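Local coordinates for protein alpha-fucosidase GH29 (Fusarium graminearum, PDB 4PSR) that hydrolyses alpha-L-fucosides as a family 29 glycoside hydrolase, probably releasing alpha-1,6-linked fucose from the core N-acetylglucosamine of glycoproteins, at residues Gly370-Asp375 and Arg406-Lys411; Arg377-Tyr382 and Pro496-Glu501. All coordinates share one frame; numbering follows the deposited sequence.

Interaction 1 (Gly370-Asp375 and Arg406-Lys411)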
loop_
_atom_site.group_PDB
_atom_site.type_symbol
_atom_site.label_atom_id
_atom_site.label_comp_id
_atom_site.label_asym_id
_atom_site.label_seq_id
_atom_site.Cartn_x
_atom_site.Cartn_y
_atom_site.Cartn_z
ATOM N N GLY A 370 -2.648 -12.202 14.346
ATOM C CA GLY A 370 -2.996 -10.783 14.241
ATOM C C GLY A 370 -2.378 -9.877 15.304
ATOM O O GLY A 370 -2.134 -8.691 15.047
ATOM N N GLU A 371 -2.102 -10.408 16.498
ATOM C CA GLU A 371 -1.463 -9.637 17.560
ATOM C C GLU A 371 -0.128 -8.999 17.098
ATOM O O GLU A 371 0.258 -7.920 17.563
ATOM C CB GLU A 371 -1.208 -10.529 18.788
ATOM C CG GLU A 371 -0.526 -9.777 19.930
ATOM C CD GLU A 371 -0.189 -10.640 21.141
ATOM O OE1 GLU A 371 -0.616 -11.804 21.212
ATOM O OE2 GLU A 371 0.544 -10.142 22.001
ATOM N N ALA A 372 0.584 -9.687 16.217
ATOM C CA ALA A 372 1.867 -9.216 15.714
ATOM C C ALA A 372 1.743 -8.228 14.541
ATOM O O ALA A 372 2.756 -7.710 14.068
ATOM C CB ALA A 372 2.741 -10.403 15.307
ATOM N N VAL A 373 0.521 -8.035 14.057
ATOM C CA VAL A 373 0.274 -7.254 12.845
ATOM C C VAL A 373 -0.637 -6.072 13.163
ATOM O O VAL A 373 -0.187 -4.916 13.176
ATOM C CB VAL A 373 -0.285 -8.150 11.718
ATOM C CG1 VAL A 373 -0.540 -7.324 10.450
ATOM C CG2 VAL A 373 0.690 -9.284 11.408
ATOM N N TYR A 374 -1.922 -6.317 13.373
ATOM C CA TYR A 374 -2.843 -5.223 13.640
ATOM C C TYR A 374 -2.408 -4.443 14.853
ATOM O O TYR A 374 -1.917 -5.009 15.839
ATOM C CB TYR A 374 -4.222 -5.760 13.913
ATOM C CG TYR A 374 -4.796 -6.641 12.826
ATOM C CD1 TYR A 374 -5.100 -6.149 11.561
ATOM C CD2 TYR A 374 -5.139 -7.954 13.108
ATOM C CE1 TYR A 374 -5.695 -6.974 10.595
ATOM C CE2 TYR A 374 -5.709 -8.785 12.175
ATOM C CZ TYR A 374 -6.020 -8.289 10.922
ATOM O OH TYR A 374 -6.615 -9.105 10.007
ATOM N N ASP A 375 -2.609 -3.131 14.780
ATOM C CA ASP A 375 -2.412 -2.249 15.933
ATOM C C ASP A 375 -0.962 -2.135 16.380
ATOM O O ASP A 375 -0.695 -1.515 17.396
ATOM C CB ASP A 375 -3.273 -2.696 17.147
ATOM C CG ASP A 375 -4.748 -2.793 16.830
ATOM O OD1 ASP A 375 -5.233 -2.215 15.851
ATOM O OD2 ASP A 375 -5.440 -3.522 17.569
ATOM N N ARG A 406 11.157 -10.569 10.633
ATOM C CA ARG A 406 10.590 -9.218 10.516
ATOM C C ARG A 406 10.092 -8.787 11.898
ATOM O O ARG A 406 9.508 -9.583 12.647
ATOM C CB ARG A 406 9.450 -9.173 9.503
ATOM C CG ARG A 406 9.900 -9.479 8.062
ATOM C CD ARG A 406 10.851 -8.427 7.548
ATOM N NE ARG A 406 11.263 -8.637 6.156
ATOM C CZ ARG A 406 12.285 -9.386 5.778
ATOM N NH1 ARG A 406 13.029 -10.045 6.651
ATOM N NH2 ARG A 406 12.572 -9.486 4.486
ATOM N N PHE A 407 10.323 -7.537 12.241
ATOM C CA PHE A 407 9.993 -7.014 13.562
ATOM C C PHE A 407 8.741 -6.134 13.518
ATOM O O PHE A 407 8.530 -5.371 12.558
ATOM C CB PHE A 407 11.141 -6.138 14.063
ATOM C CG PHE A 407 12.454 -6.859 14.232
ATOM C CD1 PHE A 407 12.605 -7.851 15.208
ATOM C CD2 PHE A 407 13.536 -6.510 13.465
ATOM C CE1 PHE A 407 13.834 -8.479 15.380
ATOM C CE2 PHE A 407 14.770 -7.149 13.631
ATOM C CZ PHE A 407 14.914 -8.125 14.594
ATOM N N THR A 408 7.946 -6.176 14.579
ATOM C CA THR A 408 6.913 -5.173 14.827
ATOM C C THR A 408 6.893 -4.969 16.348
ATOM O O THR A 408 7.450 -5.796 17.086
ATOM C CB THR A 408 5.521 -5.630 14.365
ATOM O OG1 THR A 408 5.251 -6.932 14.908
ATOM C CG2 THR A 408 5.392 -5.670 12.836
ATOM N N ARG A 409 6.293 -3.889 16.834
ATOM C CA ARG A 409 6.264 -3.663 18.282
ATOM C C ARG A 409 4.931 -3.084 18.711
ATOM O O ARG A 409 4.166 -2.588 17.886
ATOM C CB ARG A 409 7.467 -2.840 18.755
ATOM C CG ARG A 409 7.739 -1.556 18.010
ATOM C CD ARG A 409 7.013 -0.439 18.646
ATOM N NE ARG A 409 7.157 0.843 17.951
ATOM C CZ ARG A 409 6.500 1.929 18.334
ATOM N NH1 ARG A 409 5.691 1.857 19.378
ATOM N NH2 ARG A 409 6.630 3.071 17.670
ATOM N N ASN A 410 4.612 -3.187 19.997
ATOM C CA ASN A 410 3.332 -2.645 20.475
ATOM C C ASN A 410 3.403 -1.132 20.689
ATOM O O ASN A 410 4.472 -0.534 20.700
ATOM C CB ASN A 410 2.827 -3.403 21.715
ATOM C CG ASN A 410 3.686 -3.189 22.947
ATOM O OD1 ASN A 410 4.737 -2.564 22.906
ATOM N ND2 ASN A 410 3.226 -3.762 24.070
ATOM N N LYS A 411 2.233 -0.526 20.843
ATOM C CA LYS A 411 2.159 0.933 21.068
ATOM C C LYS A 411 2.818 1.369 22.368
ATOM O O LYS A 411 3.356 2.466 22.440
ATOM C CB LYS A 411 0.712 1.436 21.043
ATOM C CG LYS A 411 0.025 1.237 19.684
ATOM C CD LYS A 411 -1.374 1.804 19.677
ATOM C CE LYS A 411 -2.014 1.590 18.315
ATOM N NZ LYS A 411 -3.381 2.136 18.247
HETATM O O HOH W 1 -0.001 -2.192 20.044
#

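Interaction 2 (Arg377-Tyr382 and Pro496-Glu501)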
loop_
_atom_site.group_PDB
_atom_site.type_symbol
_atom_site.label_atom_id
_atom_site.label_comp_id
_atom_site.label_asym_id
_atom_site.label_seq_id
_atom_site.Cartn_x
_atom_site.Cartn_y
_atom_site.Cartn_z
ATOM N N ARG A 377 3.265 -1.084 15.496
ATOM C CA ARG A 377 4.044 -0.111 14.761
ATOM C C ARG A 377 5.415 -0.712 14.464
ATOM O O ARG A 377 5.898 -1.644 15.141
ATOM C CB ARG A 377 4.222 1.163 15.591
ATOM C CG ARG A 377 2.934 1.919 15.927
ATOM C CD ARG A 377 2.297 2.495 14.666
ATOM N NE ARG A 377 1.074 3.259 14.959
ATOM C CZ ARG A 377 -0.153 2.751 14.996
ATOM N NH1 ARG A 377 -0.402 1.473 14.749
ATOM N NH2 ARG A 377 -1.188 3.527 15.281
ATOM N N ALA A 378 6.079 -0.152 13.468
ATOM C CA ALA A 378 7.404 -0.572 13.111
ATOM C C ALA A 378 8.373 -0.302 14.252
ATOM O O ALA A 378 8.204 0.649 15.036
ATOM C CB ALA A 378 7.843 0.194 11.853
ATOM N N TRP A 379 9.396 -1.139 14.335
ATOM C CA TRP A 379 10.521 -0.914 15.242
ATOM C C TRP A 379 11.451 0.098 14.549
ATOM O O TRP A 379 11.015 0.755 13.621
ATOM C CB TRP A 379 11.226 -2.235 15.505
ATOM C CG TRP A 379 12.099 -2.266 16.726
ATOM C CD1 TRP A 379 11.956 -1.517 17.859
ATOM C CD2 TRP A 379 13.224 -3.121 16.944
ATOM N NE1 TRP A 379 12.940 -1.856 18.772
ATOM C CE2 TRP A 379 13.741 -2.822 18.223
ATOM C CE3 TRP A 379 13.871 -4.078 16.163
ATOM C CZ2 TRP A 379 14.847 -3.472 18.749
ATOM C CZ3 TRP A 379 14.970 -4.744 16.699
ATOM C CH2 TRP A 379 15.445 -4.421 17.986
ATOM N N ASP A 380 12.710 0.245 14.973
ATOM C CA ASP A 380 13.620 1.110 14.216
ATOM C C ASP A 380 14.427 0.331 13.190
ATOM O O ASP A 380 15.124 0.921 12.387
ATOM C CB ASP A 380 14.545 1.947 15.107
ATOM C CG ASP A 380 13.780 2.992 15.932
ATOM O OD1 ASP A 380 12.864 3.680 15.415
ATOM O OD2 ASP A 380 14.077 3.100 17.134
ATOM N N ILE A 381 14.351 -0.998 13.252
ATOM C CA ILE A 381 14.998 -1.884 12.293
ATOM C C ILE A 381 13.919 -2.842 11.810
ATOM O O ILE A 381 13.187 -3.389 12.631
ATOM C CB ILE A 381 16.149 -2.660 12.975
ATOM C CG1 ILE A 381 17.252 -1.686 13.432
ATOM C CG2 ILE A 381 16.718 -3.723 12.022
ATOM C CD1 ILE A 381 18.264 -2.313 14.384
ATOM N N TYR A 382 13.745 -3.001 10.499
ATOM C CA TYR A 382 12.558 -3.739 10.013
ATOM C C TYR A 382 12.696 -5.256 10.112
ATOM O O TYR A 382 11.705 -5.964 10.224
ATOM C CB TYR A 382 12.153 -3.356 8.586
ATOM C CG TYR A 382 13.093 -3.810 7.536
ATOM C CD1 TYR A 382 13.008 -5.080 7.001
ATOM C CD2 TYR A 382 14.071 -2.948 7.063
ATOM C CE1 TYR A 382 13.909 -5.498 6.013
ATOM C CE2 TYR A 382 14.953 -3.341 6.108
ATOM C CZ TYR A 382 14.868 -4.594 5.588
ATOM O OH TYR A 382 15.766 -4.962 4.616
ATOM N N PRO A 496 15.001 -2.243 24.400
ATOM C CA PRO A 496 16.333 -1.641 24.262
ATOM C C PRO A 496 16.594 -1.075 22.862
ATOM O O PRO A 496 16.026 -1.579 21.879
ATOM C CB PRO A 496 17.282 -2.823 24.513
ATOM C CG PRO A 496 16.497 -3.804 25.248
ATOM C CD PRO A 496 15.069 -3.644 24.841
ATOM N N VAL A 497 17.439 -0.047 22.783
ATOM C CA VAL A 497 17.798 0.570 21.509
ATOM C C VAL A 497 19.048 -0.093 20.943
ATOM O O VAL A 497 20.158 0.064 21.479
ATOM C CB VAL A 497 18.026 2.069 21.657
ATOM C CG1 VAL A 497 18.380 2.709 20.299
ATOM C CG2 VAL A 497 16.774 2.713 22.247
ATOM N N PRO A 498 18.890 -0.849 19.859
ATOM C CA PRO A 498 20.059 -1.538 19.324
ATOM C C PRO A 498 21.046 -0.598 18.633
ATOM O O PRO A 498 20.689 0.473 18.102
ATOM C CB PRO A 498 19.439 -2.507 18.320
ATOM C CG PRO A 498 18.203 -1.785 17.848
ATOM C CD PRO A 498 17.683 -1.084 19.041
ATOM N N GLN A 499 22.310 -1.011 18.636
ATOM C CA GLN A 499 23.329 -0.357 17.853
ATOM C C GLN A 499 23.525 -1.115 16.534
ATOM O O GLN A 499 23.985 -2.240 16.529
ATOM C CB GLN A 499 24.654 -0.318 18.629
ATOM C CG GLN A 499 25.699 0.566 17.991
ATOM C CD GLN A 499 25.329 2.038 18.039
ATOM O OE1 GLN A 499 24.657 2.494 18.966
ATOM N NE2 GLN A 499 25.750 2.784 17.040
ATOM N N PRO A 500 23.165 -0.504 15.395
ATOM C CA PRO A 500 23.370 -1.202 14.122
ATOM C C PRO A 500 24.841 -1.507 13.859
ATOM O O PRO A 500 25.699 -0.732 14.314
ATOM C CB PRO A 500 22.859 -0.190 13.080
ATOM C CG PRO A 500 21.883 0.647 13.838
ATOM C CD PRO A 500 22.495 0.792 15.211
ATOM N N GLU A 501 25.131 -2.575 13.116
ATOM C CA GLU A 501 26.512 -2.910 12.772
ATOM C C GLU A 501 27.176 -1.754 12.054
ATOM O O GLU A 501 28.306 -1.379 12.365
ATOM C CB GLU A 501 26.608 -4.172 11.899
ATOM C CG GLU A 501 28.072 -4.580 11.661
ATOM C CD GLU A 501 28.252 -5.692 10.651
ATOM O OE1 GLU A 501 27.262 -6.091 10.009
ATOM O OE2 GLU A 501 29.399 -6.164 10.498
HETATM O O HOH W 2 14.008 0.121 20.629
#

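Interaction 1 (Gly370-Asp375 and Arg406-Lys411)
The backbone carbonyl of A372 accepts a short hydrogen bond from the side chain of T408, with 2.7 Å between A372 O and T408 OG1. The hydroxyl lies 20° from the carbonyl plane, and the C=O...donor angle is 138°. With chi1 at 51°, OG1 lies between the backbone N and the carbonyl carbon of T408, and from there it meets A372 O. T408 CG2 also lies close to this carbonyl, 3.6 Å from A372 O. A372 closes a short 3-10 segment, so a strand residue grips a carbonyl where this turn ends.

The second meeting point is more exposed. The extended chain of K411 passes alongside the carbonyl oxygen of D375, and K411 CE comes within 3.5 Å of D375 O. A water bridges the two backbones, donating to D375 O at 2.8 Å and accepting from K411 N at 2.9 Å. The charged ends turn to other partners: D375 forms a salt bridge with R118, and K411 with D26.

The contact joins the turn after helix 353-369 to the six-stranded antiparallel sheet. T408 lies on strand 405-409, where its side chain also touches V333 of helix 322-334. Both A372 and T408 pack on Y417 of the neighbouring antiparallel strand 415-420.

Interaction 2 (Arg377-Tyr382 and Pro496-Glu501)
W379 and I381 meet the ring of P498 in loop-to-loop packing between two antiparallel beta-sheet regions. One loop runs ahead of edge strand 383-384 of the six-stranded sheet. The other runs from that sheet to strand 504-507 of a four-stranded sheet. Neither segment is regular helix or strand. The core of the contact is apolar.

The indole of W379 and the ring of P498 point at each other across the two loops. The six-membered part of the indole supplies the touching atoms. W379 CZ2 lies 3.7 Å from P498 CD, and W379 CH2 lies 3.8 Å from P498 CG. W379 CG is anti to the backbone N (chi1 -161°), which carries the indole out to the proline.

I381 and P498 run past one another head to tail. The extended branch of I381 (chi2 167°) brings I381 CD1 to 3.5 Å from P498 CG. P498 CG is thus touched by both the indole and the isoleucine methyl. P498 also packs on A518 of strand 516-519.

The indole has further neighbours. F407 of strand 405-409 meets it edge-to-face. A bound Tris molecule, probably from the crystallisation liquor, lies close to W379 and is hydrogen-bonded by D380.

The carbonyl of P496 lies at the indole edge, near the ring plane, with P496 O 3.8 Å from W379 CZ2. One water joins the two loops here: it accepts from W379 NE1 at 2.9 Å and lies 2.9 Å from P496 O.

From the N terminus, the chain passes through the TIM barrel and leaves helix 353-369 into segment 370-375, then 377-382. It enters the six-stranded sheet through strand 383-384 and reaches 406-411, where interaction 1 closes a loop of 30 intervening residues. Segment 496-501 follows much later, after strand 485-491, and interaction 2 closes a loop of 113 residues. The two loops cross, since their segments alternate along the chain. The contacts also touch directly: R409 N is 2.8 Å from R377 O, a probable hydrogen bond. Interaction 1 ties the turn that follows helix 353-369 to the six-stranded sheet. Interaction 2 ties the connection between them to the loop leading to the C-terminal strands.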